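Local coordinates for insecticidal crystal protein Cry7Cal (Bacillus thuringiensis, PDB 5ZI1) that acts as an insecticidal toxin active against locusts, probably by binding gut receptors and inserting part of its helical domain into the cell membrane, at residues D353-Y358 / I414-E419; R239-E244 / K523-Y528; Q101-R104 / L108-L111. All coordinates share one frame; numbering follows the deposited sequence.

The chain is the three-domain toxin portion of a longer protoxin, and its three contacts differ in burial and chemistry. Contact 2 is buried and polar: an arginine of the C-terminal beta domain grips the connector that leaves the helical domain. Contact 1, partly buried within the middle domain, is carried by apolar side chains, with a tyrosine of strand 352-365 meeting a following loop. Contact 3 lies on the surface, about 31 Å from contact 2 between centres, and is a polar turn joining helices 73-101 and 107-127. No two share a secondary-structure element. Contact 1 is nested within the chain loop closed by contact 2, yet their nearest atoms are about 21 Å apart.

Contact 1. Residues D353-Y358 / I414-E419; sequences DIYQTY and IELLDE
Tyr355 meets Ile414 and Leu416 of the facing loop, and this apolar cluster of three side chains is the tight part of the contact. The methyl CD1 of Ile414 comes to the ring at its edge, near the ring plane, with Ile414 CD1 3.8 Å from Tyr355 CD1. Leu416 comes obliquely to the hydroxyl end of the ring, its CD1 3.5 Å from Tyr355 CE1. Leu416 CD2 sits over one face, 4.3 Å above the Tyr355 ring plane and offset toward the rim. With chi1 of 60°, CG of Tyr355 is held between the backbone N and the carbonyl carbon, which turns the ring toward the loop, where Ile414 and Leu416 both meet it. The Ile414 methyl CG2 also packs against the backbone, 3.7 Å from Tyr355 O.

The contact is thinner at Gln356. Its extended chain brings OE1 to 3.7 Å from Ile414 CD1, but the polar partner of OE1 is Ser409 OG. Beyond Leu416 the loop draws away, and Leu417 to Glu419 are solvent-exposed.

Tyr355 and Gln356 together face Tyr379 in a classic beta bulge, which lets both consecutive side chains point to the loop. Strand 352-365 lies between strands 369-382 and 404-407 in the middle domain's antiparallel sheet, while Ile414 also touches Tyr428 and Leu416 touches Glu427, both just before strand 430-437.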
loop_
_atom_site.group_PDB
_atom_site.type_symbol
_atom_site.label_atom_id
_atom_site.label_comp_id
_atom_site.label_asym_id
_atom_site.label_seq_id
_atom_site.Cartn_x
_atom_site.Cartn_y
_atom_site.Cartn_z
ATOM N N ASP A 353 -1.588 -13.243 -12.307
ATOM C CA ASP A 353 -1.680 -11.829 -11.980
ATOM C C ASP A 353 -2.436 -11.163 -13.113
ATOM O O ASP A 353 -1.907 -11.033 -14.218
ATOM C CB ASP A 353 -0.312 -11.178 -11.814
ATOM C CG ASP A 353 0.252 -11.360 -10.447
ATOM O OD1 ASP A 353 -0.453 -11.916 -9.560
ATOM O OD2 ASP A 353 1.414 -10.939 -10.276
ATOM N N ILE A 354 -3.667 -10.745 -12.840
ATOM C CA ILE A 354 -4.384 -9.857 -13.744
ATOM C C ILE A 354 -3.860 -8.450 -13.494
ATOM O O ILE A 354 -4.163 -7.843 -12.467
ATOM C CB ILE A 354 -5.895 -9.925 -13.530
ATOM C CG1 ILE A 354 -6.366 -11.378 -13.611
ATOM C CG2 ILE A 354 -6.617 -8.962 -14.531
ATOM C CD1 ILE A 354 -6.045 -12.060 -14.955
ATOM N N TYR A 355 -3.070 -7.936 -14.435
ATOM C CA TYR A 355 -2.434 -6.635 -14.347
ATOM C C TYR A 355 -3.195 -5.531 -15.075
ATOM O O TYR A 355 -2.780 -4.367 -15.002
ATOM C CB TYR A 355 -1.012 -6.726 -14.911
ATOM C CG TYR A 355 -0.962 -7.153 -16.375
ATOM C CD1 TYR A 355 -1.107 -6.218 -17.396
ATOM C CD2 TYR A 355 -0.770 -8.490 -16.734
ATOM C CE1 TYR A 355 -1.073 -6.591 -18.729
ATOM C CE2 TYR A 355 -0.725 -8.871 -18.072
ATOM C CZ TYR A 355 -0.884 -7.909 -19.064
ATOM O OH TYR A 355 -0.834 -8.255 -20.390
ATOM N N GLN A 356 -4.283 -5.852 -15.778
ATOM C CA GLN A 356 -5.013 -4.832 -16.524
ATOM C C GLN A 356 -6.416 -5.325 -16.828
ATOM O O GLN A 356 -6.629 -6.519 -17.046
ATOM C CB GLN A 356 -4.296 -4.483 -17.830
ATOM C CG GLN A 356 -4.928 -3.349 -18.579
ATOM C CD GLN A 356 -4.236 -3.055 -19.890
ATOM O OE1 GLN A 356 -3.684 -1.967 -20.069
ATOM N NE2 GLN A 356 -4.274 -4.012 -20.822
ATOM N N THR A 357 -7.370 -4.395 -16.851
ATOM C CA THR A 357 -8.729 -4.686 -17.295
ATOM C C THR A 357 -9.176 -3.631 -18.295
ATOM O O THR A 357 -8.662 -2.509 -18.325
ATOM C CB THR A 357 -9.738 -4.745 -16.133
ATOM O OG1 THR A 357 -9.803 -3.465 -15.488
ATOM C CG2 THR A 357 -9.323 -5.803 -15.103
ATOM N N TYR A 358 -10.137 -4.023 -19.136
ATOM C CA TYR A 358 -10.784 -3.151 -20.108
ATOM C C TYR A 358 -12.275 -3.384 -19.977
ATOM O O TYR A 358 -12.714 -4.536 -19.875
ATOM C CB TYR A 358 -10.302 -3.438 -21.537
ATOM C CG TYR A 358 -11.109 -2.764 -22.651
ATOM C CD1 TYR A 358 -10.936 -1.413 -22.955
ATOM C CD2 TYR A 358 -12.039 -3.484 -23.390
ATOM C CE1 TYR A 358 -11.666 -0.799 -23.943
ATOM C CE2 TYR A 358 -12.776 -2.876 -24.407
ATOM C CZ TYR A 358 -12.581 -1.539 -24.677
ATOM O OH TYR A 358 -13.306 -0.946 -25.682
ATOM N N ILE A 414 0.799 0.689 -16.140
ATOM C CA ILE A 414 1.744 -0.395 -16.321
ATOM C C ILE A 414 2.761 0.049 -17.360
ATOM O O ILE A 414 2.631 1.097 -17.990
ATOM C CB ILE A 414 1.060 -1.699 -16.752
ATOM C CG1 ILE A 414 0.443 -1.525 -18.149
ATOM C CG2 ILE A 414 0.023 -2.106 -15.729
ATOM C CD1 ILE A 414 -0.342 -2.706 -18.596
ATOM N N GLU A 415 3.782 -0.775 -17.537
ATOM C CA GLU A 415 4.790 -0.514 -18.548
ATOM C C GLU A 415 5.482 -1.834 -18.834
ATOM O O GLU A 415 6.541 -2.138 -18.268
ATOM C CB GLU A 415 5.768 0.564 -18.081
ATOM C CG GLU A 415 6.765 1.000 -19.131
ATOM C CD GLU A 415 7.724 2.051 -18.599
ATOM O OE1 GLU A 415 7.273 3.187 -18.300
ATOM O OE2 GLU A 415 8.929 1.735 -18.466
ATOM N N LEU A 416 4.855 -2.644 -19.676
ATOM C CA LEU A 416 5.347 -3.991 -19.890
ATOM C C LEU A 416 6.504 -4.013 -20.872
ATOM O O LEU A 416 6.600 -3.189 -21.787
ATOM C CB LEU A 416 4.240 -4.913 -20.385
ATOM C CG LEU A 416 2.899 -4.790 -19.680
ATOM C CD1 LEU A 416 1.867 -5.658 -20.403
ATOM C CD2 LEU A 416 3.070 -5.204 -18.219
ATOM N N LEU A 417 7.407 -4.956 -20.635
ATOM C CA LEU A 417 8.458 -5.301 -21.569
ATOM C C LEU A 417 7.855 -6.052 -22.750
ATOM O O LEU A 417 6.668 -6.393 -22.765
ATOM C CB LEU A 417 9.512 -6.167 -20.876
ATOM C CG LEU A 417 10.329 -5.548 -19.738
ATOM C CD1 LEU A 417 11.476 -6.470 -19.378
ATOM C CD2 LEU A 417 10.820 -4.131 -20.066
ATOM N N ASP A 418 8.687 -6.322 -23.752
ATOM C CA ASP A 418 8.205 -7.105 -24.880
ATOM C C ASP A 418 8.038 -8.572 -24.509
ATOM O O ASP A 418 7.217 -9.276 -25.112
ATOM C CB ASP A 418 9.141 -6.928 -26.069
ATOM C CG ASP A 418 8.621 -5.897 -27.052
ATOM O OD1 ASP A 418 9.321 -4.884 -27.289
ATOM O OD2 ASP A 418 7.503 -6.100 -27.582
ATOM N N GLU A 419 8.781 -9.046 -23.508
ATOM C CA GLU A 419 8.610 -10.381 -22.942
ATOM C C GLU A 419 8.334 -10.201 -21.454
ATOM O O GLU A 419 9.258 -10.276 -20.625
ATOM C CB GLU A 419 9.839 -11.250 -23.192
ATOM C CG GLU A 419 10.228 -11.358 -24.654
ATOM C CD GLU A 419 9.947 -12.738 -25.223
ATOM O OE1 GLU A 419 9.251 -13.527 -24.546
ATOM O OE2 GLU A 419 10.419 -13.036 -26.344
#

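Contact 2. Residues R239-E244 / K523-Y528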
loop_
_atom_site.group_PDB
_atom_site.type_symbol
_atom_site.label_atom_id
_atom_site.label_comp_id
_atom_site.label_asym_id
_atom_site.label_seq_id
_atom_site.Cartn_x
_atom_site.Cartn_y
_atom_site.Cartn_z
ATOM N N ARG A 239 20.073 0.209 12.736
ATOM C CA ARG A 239 20.380 -0.710 13.827
ATOM C C ARG A 239 19.350 -1.823 13.925
ATOM O O ARG A 239 19.706 -2.977 14.181
ATOM C CB ARG A 239 20.454 0.040 15.153
ATOM C CG ARG A 239 21.734 0.794 15.327
ATOM C CD ARG A 239 21.731 1.634 16.592
ATOM N NE ARG A 239 22.705 2.693 16.413
ATOM C CZ ARG A 239 22.908 3.699 17.253
ATOM N NH1 ARG A 239 22.205 3.795 18.373
ATOM N NH2 ARG A 239 23.824 4.611 16.954
ATOM N N THR A 240 18.069 -1.482 13.752
ATOM C CA THR A 240 17.013 -2.483 13.778
ATOM C C THR A 240 16.999 -3.296 12.490
ATOM O O THR A 240 16.594 -4.464 12.501
ATOM C CB THR A 240 15.659 -1.811 13.999
ATOM O OG1 THR A 240 15.755 -0.873 15.075
ATOM C CG2 THR A 240 14.591 -2.820 14.331
ATOM N N TYR A 241 17.474 -2.715 11.394
ATOM C CA TYR A 241 17.525 -3.384 10.094
ATOM C C TYR A 241 18.929 -3.226 9.525
ATOM O O TYR A 241 19.162 -2.416 8.612
ATOM C CB TYR A 241 16.448 -2.838 9.154
ATOM C CG TYR A 241 15.042 -3.044 9.695
ATOM C CD1 TYR A 241 14.408 -2.056 10.451
ATOM C CD2 TYR A 241 14.354 -4.231 9.468
ATOM C CE1 TYR A 241 13.119 -2.251 10.958
ATOM C CE2 TYR A 241 13.069 -4.433 9.970
ATOM C CZ TYR A 241 12.455 -3.445 10.710
ATOM O OH TYR A 241 11.181 -3.660 11.212
ATOM N N PRO A 242 19.896 -3.992 10.043
ATOM C CA PRO A 242 21.275 -3.911 9.546
ATOM C C PRO A 242 21.526 -4.666 8.252
ATOM O O PRO A 242 22.666 -4.657 7.769
ATOM C CB PRO A 242 22.091 -4.526 10.695
ATOM C CG PRO A 242 21.174 -5.549 11.278
ATOM C CD PRO A 242 19.769 -4.945 11.164
ATOM N N MET A 243 20.526 -5.324 7.672
ATOM C CA MET A 243 20.718 -5.932 6.361
ATOM C C MET A 243 19.433 -5.858 5.546
ATOM O O MET A 243 18.378 -5.427 6.029
ATOM C CB MET A 243 21.216 -7.378 6.481
ATOM C CG MET A 243 20.227 -8.365 7.066
ATOM S SD MET A 243 21.094 -9.760 7.848
ATOM C CE MET A 243 22.649 -9.794 6.947
ATOM N N GLU A 244 19.559 -6.266 4.283
ATOM C CA GLU A 244 18.460 -6.203 3.330
ATOM C C GLU A 244 17.204 -6.832 3.907
ATOM O O GLU A 244 17.249 -7.896 4.525
ATOM C CB GLU A 244 18.866 -6.891 2.032
ATOM C CG GLU A 244 20.134 -6.297 1.445
ATOM C CD GLU A 244 20.629 -7.060 0.231
ATOM O OE1 GLU A 244 19.886 -7.948 -0.244
ATOM O OE2 GLU A 244 21.754 -6.768 -0.247
ATOM N N LYS A 523 15.618 -16.222 14.063
ATOM C CA LYS A 523 15.028 -15.496 15.177
ATOM C C LYS A 523 13.732 -14.912 14.630
ATOM O O LYS A 523 13.696 -14.484 13.468
ATOM C CB LYS A 523 15.968 -14.392 15.652
ATOM C CG LYS A 523 16.887 -14.800 16.759
ATOM C CD LYS A 523 17.403 -13.595 17.511
ATOM C CE LYS A 523 18.443 -12.887 16.663
ATOM N NZ LYS A 523 19.120 -11.856 17.490
ATOM N N VAL A 524 12.674 -14.910 15.436
ATOM C CA VAL A 524 11.411 -14.283 15.069
ATOM C C VAL A 524 11.256 -13.000 15.876
ATOM O O VAL A 524 11.174 -13.032 17.108
ATOM C CB VAL A 524 10.227 -15.233 15.300
ATOM C CG1 VAL A 524 8.890 -14.516 15.128
ATOM C CG2 VAL A 524 10.301 -16.402 14.343
ATOM N N ARG A 525 11.201 -11.871 15.179
ATOM C CA ARG A 525 10.968 -10.572 15.789
ATOM C C ARG A 525 9.586 -10.089 15.374
ATOM O O ARG A 525 9.323 -9.891 14.182
ATOM C CB ARG A 525 12.042 -9.578 15.366
ATOM C CG ARG A 525 11.974 -8.234 16.070
ATOM C CD ARG A 525 13.219 -7.435 15.764
ATOM N NE ARG A 525 13.269 -7.027 14.372
ATOM C CZ ARG A 525 14.320 -6.454 13.788
ATOM N NH1 ARG A 525 15.426 -6.232 14.470
ATOM N NH2 ARG A 525 14.268 -6.096 12.512
ATOM N N VAL A 526 8.710 -9.928 16.346
ATOM C CA VAL A 526 7.378 -9.392 16.123
ATOM C C VAL A 526 7.395 -7.883 16.341
ATOM O O VAL A 526 7.983 -7.384 17.309
ATOM C CB VAL A 526 6.368 -10.067 17.055
ATOM C CG1 VAL A 526 5.016 -9.418 16.907
ATOM C CG2 VAL A 526 6.312 -11.560 16.763
ATOM N N ARG A 527 6.788 -7.147 15.417
ATOM C CA ARG A 527 6.544 -5.723 15.581
ATOM C C ARG A 527 5.116 -5.588 16.096
ATOM O O ARG A 527 4.160 -5.889 15.365
ATOM C CB ARG A 527 6.753 -4.986 14.263
ATOM C CG ARG A 527 6.382 -3.518 14.290
ATOM C CD ARG A 527 6.906 -2.809 13.065
ATOM N NE ARG A 527 7.035 -1.373 13.309
ATOM C CZ ARG A 527 6.057 -0.487 13.135
ATOM N NH1 ARG A 527 4.856 -0.884 12.729
ATOM N NH2 ARG A 527 6.278 0.802 13.391
ATOM N N TYR A 528 4.978 -5.159 17.358
ATOM C CA TYR A 528 3.726 -5.276 18.096
ATOM C C TYR A 528 3.445 -4.001 18.886
ATOM O O TYR A 528 4.290 -3.109 19.015
ATOM C CB TYR A 528 3.759 -6.458 19.063
ATOM C CG TYR A 528 4.443 -6.103 20.358
ATOM C CD1 TYR A 528 5.819 -6.015 20.431
ATOM C CD2 TYR A 528 3.710 -5.823 21.500
ATOM C CE1 TYR A 528 6.457 -5.657 21.619
ATOM C CE2 TYR A 528 4.329 -5.462 22.681
ATOM C CZ TYR A 528 5.708 -5.389 22.740
ATOM O OH TYR A 528 6.344 -5.044 23.920
#
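Arg525 with Thr240 and Tyr241 forms a buried polar and cation-pi contact between domains: the arginine stands on strand 521-530 of the C-terminal beta domain, and its partners lie in the connector that follows helix 232-235 of the helical domain. NH1 and NH2 both donate to one acceptor, at 2.9 Å for Arg525 NH1 to Thr240 O and 2.8 Å for Arg525 NH2 to Thr240 O. Only NH1 lies in the carbonyl plane on a lone pair; NH2 sits 35° out of that plane. Both N-H bonds are bent, as expected when two nitrogens share one acceptor.

The flat group is also bounded by side chains. Thr240 CG2 packs on one guanidinium face, 3.3 Å above its plane and offset toward the rim. Tyr241 turns a ring face to NH2, with Tyr241 CE2 3.3 Å from Arg525 NH2. In the cation-pi pair, Arg525 CZ lies 4.8 Å from the Tyr241 ring centroid. The line between them runs 23° off the ring normal. The two planes are 75° apart, so the guanidinium points an edge at the ring. A bend at chi3 aims the otherwise extended arginine at the connector.

Glu596 of strand 589-599 takes a salt bridge from Arg525 NE and a hydrogen bond from Tyr241 OH. This carboxylate probably offsets the buried positive charge and links both sides of the domain junction.

Contact 3. Residues Q101-R104 / L108-L111; sequences QNNR and LKQL
Gln110 reaches back from helix 107-127 to the carbonyl of Arg104 through a hydrogen bond from its side-chain amide. Gln110 NE2 lies 2.7 Å from Arg104 O and approaches nearly along the C=O axis (163° at the oxygen). The donor geometry is less regular: the N-H...O angle is 133°, and the acceptor is tilted out of the amide plane. Gln110 starts with its CG beside the backbone N and then runs extended, which carries its amide across the turn.

A second set of hydrogen bonds lies within 101-104. The Arg104 side chain leaves its CA away from 108-111 and folds back on the helix end, where it grips Gln101 side-on: Arg104 NH2 is 2.9 Å and NE 3.2 Å from the single acceptor Gln101 OE1. That oxygen lies in the guanidinium plane, so the two bonds hold the group's rotation. The remaining nitrogen, NH1, makes a salt bridge to Glu164 of helix 141-165, while both Gln101 and Arg104 touch Ala33 of helix 33-47.

The third kind of interaction is side-chain packing. The aliphatic part of extended Lys109 crosses Asn103 at about a right angle, with Lys109 CD 3.9 Å from Asn103 CB. The amide of Asn103 also comes close to the lysine amine, but which way that amide is turned is doubtful.

Helix 73-101 ends before Asn102, and Arg104 ties the turn to that end through Gln101; at the other end Asp106 OD1 accepts the backbone N-H of Lys109. On this surface of the N-terminal domain, Glu164 probably balances the arginine charge, and the Gln110 bond satisfies a loop carbonyl.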
loop_
_atom_site.group_PDB
_atom_site.type_symbol
_atom_site.label_atom_id
_atom_site.label_comp_id
_atom_site.label_asym_id
_atom_site.label_seq_id
_atom_site.Cartn_x
_atom_site.Cartn_y
_atom_site.Cartn_z
ATOM N N GLN A 101 34.137 7.481 -1.447
ATOM C CA GLN A 101 34.078 6.038 -1.635
ATOM C C GLN A 101 35.212 5.534 -2.528
ATOM O O GLN A 101 35.738 4.439 -2.309
ATOM C CB GLN A 101 32.706 5.675 -2.209
ATOM C CG GLN A 101 32.673 4.437 -3.057
ATOM C CD GLN A 101 32.531 3.183 -2.234
ATOM O OE1 GLN A 101 33.005 3.111 -1.087
ATOM N NE2 GLN A 101 31.856 2.181 -2.804
ATOM N N ASN A 102 35.632 6.332 -3.502
ATOM C CA ASN A 102 36.698 5.944 -4.410
ATOM C C ASN A 102 38.091 6.361 -3.927
ATOM O O ASN A 102 39.062 6.244 -4.683
ATOM C CB ASN A 102 36.409 6.529 -5.790
ATOM C CG ASN A 102 35.155 5.936 -6.408
ATOM O OD1 ASN A 102 34.870 4.746 -6.236
ATOM N ND2 ASN A 102 34.380 6.769 -7.096
ATOM N N ASN A 103 38.220 6.834 -2.691
ATOM C CA ASN A 103 39.525 7.232 -2.180
ATOM C C ASN A 103 39.443 7.359 -0.663
ATOM O O ASN A 103 39.854 8.376 -0.096
ATOM C CB ASN A 103 39.968 8.549 -2.824
ATOM C CG ASN A 103 41.411 8.907 -2.509
ATOM O OD1 ASN A 103 42.124 8.144 -1.851
ATOM N ND2 ASN A 103 41.832 10.097 -2.934
ATOM N N ARG A 104 38.896 6.337 -0.001
ATOM C CA ARG A 104 38.557 6.403 1.419
ATOM C C ARG A 104 39.709 6.814 2.333
ATOM O O ARG A 104 39.480 7.382 3.405
ATOM C CB ARG A 104 38.024 5.062 1.892
ATOM C CG ARG A 104 36.716 4.689 1.271
ATOM C CD ARG A 104 36.129 3.543 2.040
ATOM N NE ARG A 104 34.820 3.174 1.527
ATOM C CZ ARG A 104 33.889 2.580 2.259
ATOM N NH1 ARG A 104 34.139 2.295 3.532
ATOM N NH2 ARG A 104 32.717 2.273 1.722
ATOM N N LEU A 108 41.074 14.511 3.483
ATOM C CA LEU A 108 40.320 15.670 3.024
ATOM C C LEU A 108 39.003 15.276 2.353
ATOM O O LEU A 108 38.055 16.075 2.325
ATOM C CB LEU A 108 41.191 16.511 2.081
ATOM C CG LEU A 108 40.519 17.563 1.189
ATOM C CD1 LEU A 108 39.974 18.720 2.021
ATOM C CD2 LEU A 108 41.498 18.081 0.159
ATOM N N LYS A 109 38.907 14.061 1.813
ATOM C CA LYS A 109 37.640 13.667 1.212
ATOM C C LYS A 109 36.670 13.156 2.259
ATOM O O LYS A 109 35.455 13.255 2.070
ATOM C CB LYS A 109 37.870 12.626 0.112
ATOM C CG LYS A 109 38.289 13.272 -1.203
ATOM C CD LYS A 109 38.881 12.274 -2.191
ATOM C CE LYS A 109 39.344 12.984 -3.464
ATOM N NZ LYS A 109 40.295 12.171 -4.273
ATOM N N GLN A 110 37.178 12.622 3.368
ATOM C CA GLN A 110 36.314 12.362 4.516
ATOM C C GLN A 110 35.731 13.659 5.058
ATOM O O GLN A 110 34.531 13.745 5.338
ATOM C CB GLN A 110 37.090 11.646 5.614
ATOM C CG GLN A 110 37.424 10.225 5.300
ATOM C CD GLN A 110 38.565 9.745 6.136
ATOM O OE1 GLN A 110 38.595 9.964 7.350
ATOM N NE2 GLN A 110 39.540 9.119 5.494
ATOM N N LEU A 111 36.571 14.675 5.235
ATOM C CA LEU A 111 36.046 15.958 5.677
ATOM C C LEU A 111 34.934 16.422 4.759
ATOM O O LEU A 111 33.847 16.763 5.233
ATOM C CB LEU A 111 37.154 17.001 5.739
ATOM C CG LEU A 111 37.899 17.072 7.069
ATOM C CD1 LEU A 111 38.104 15.703 7.730
ATOM C CD2 LEU A 111 39.227 17.776 6.875
#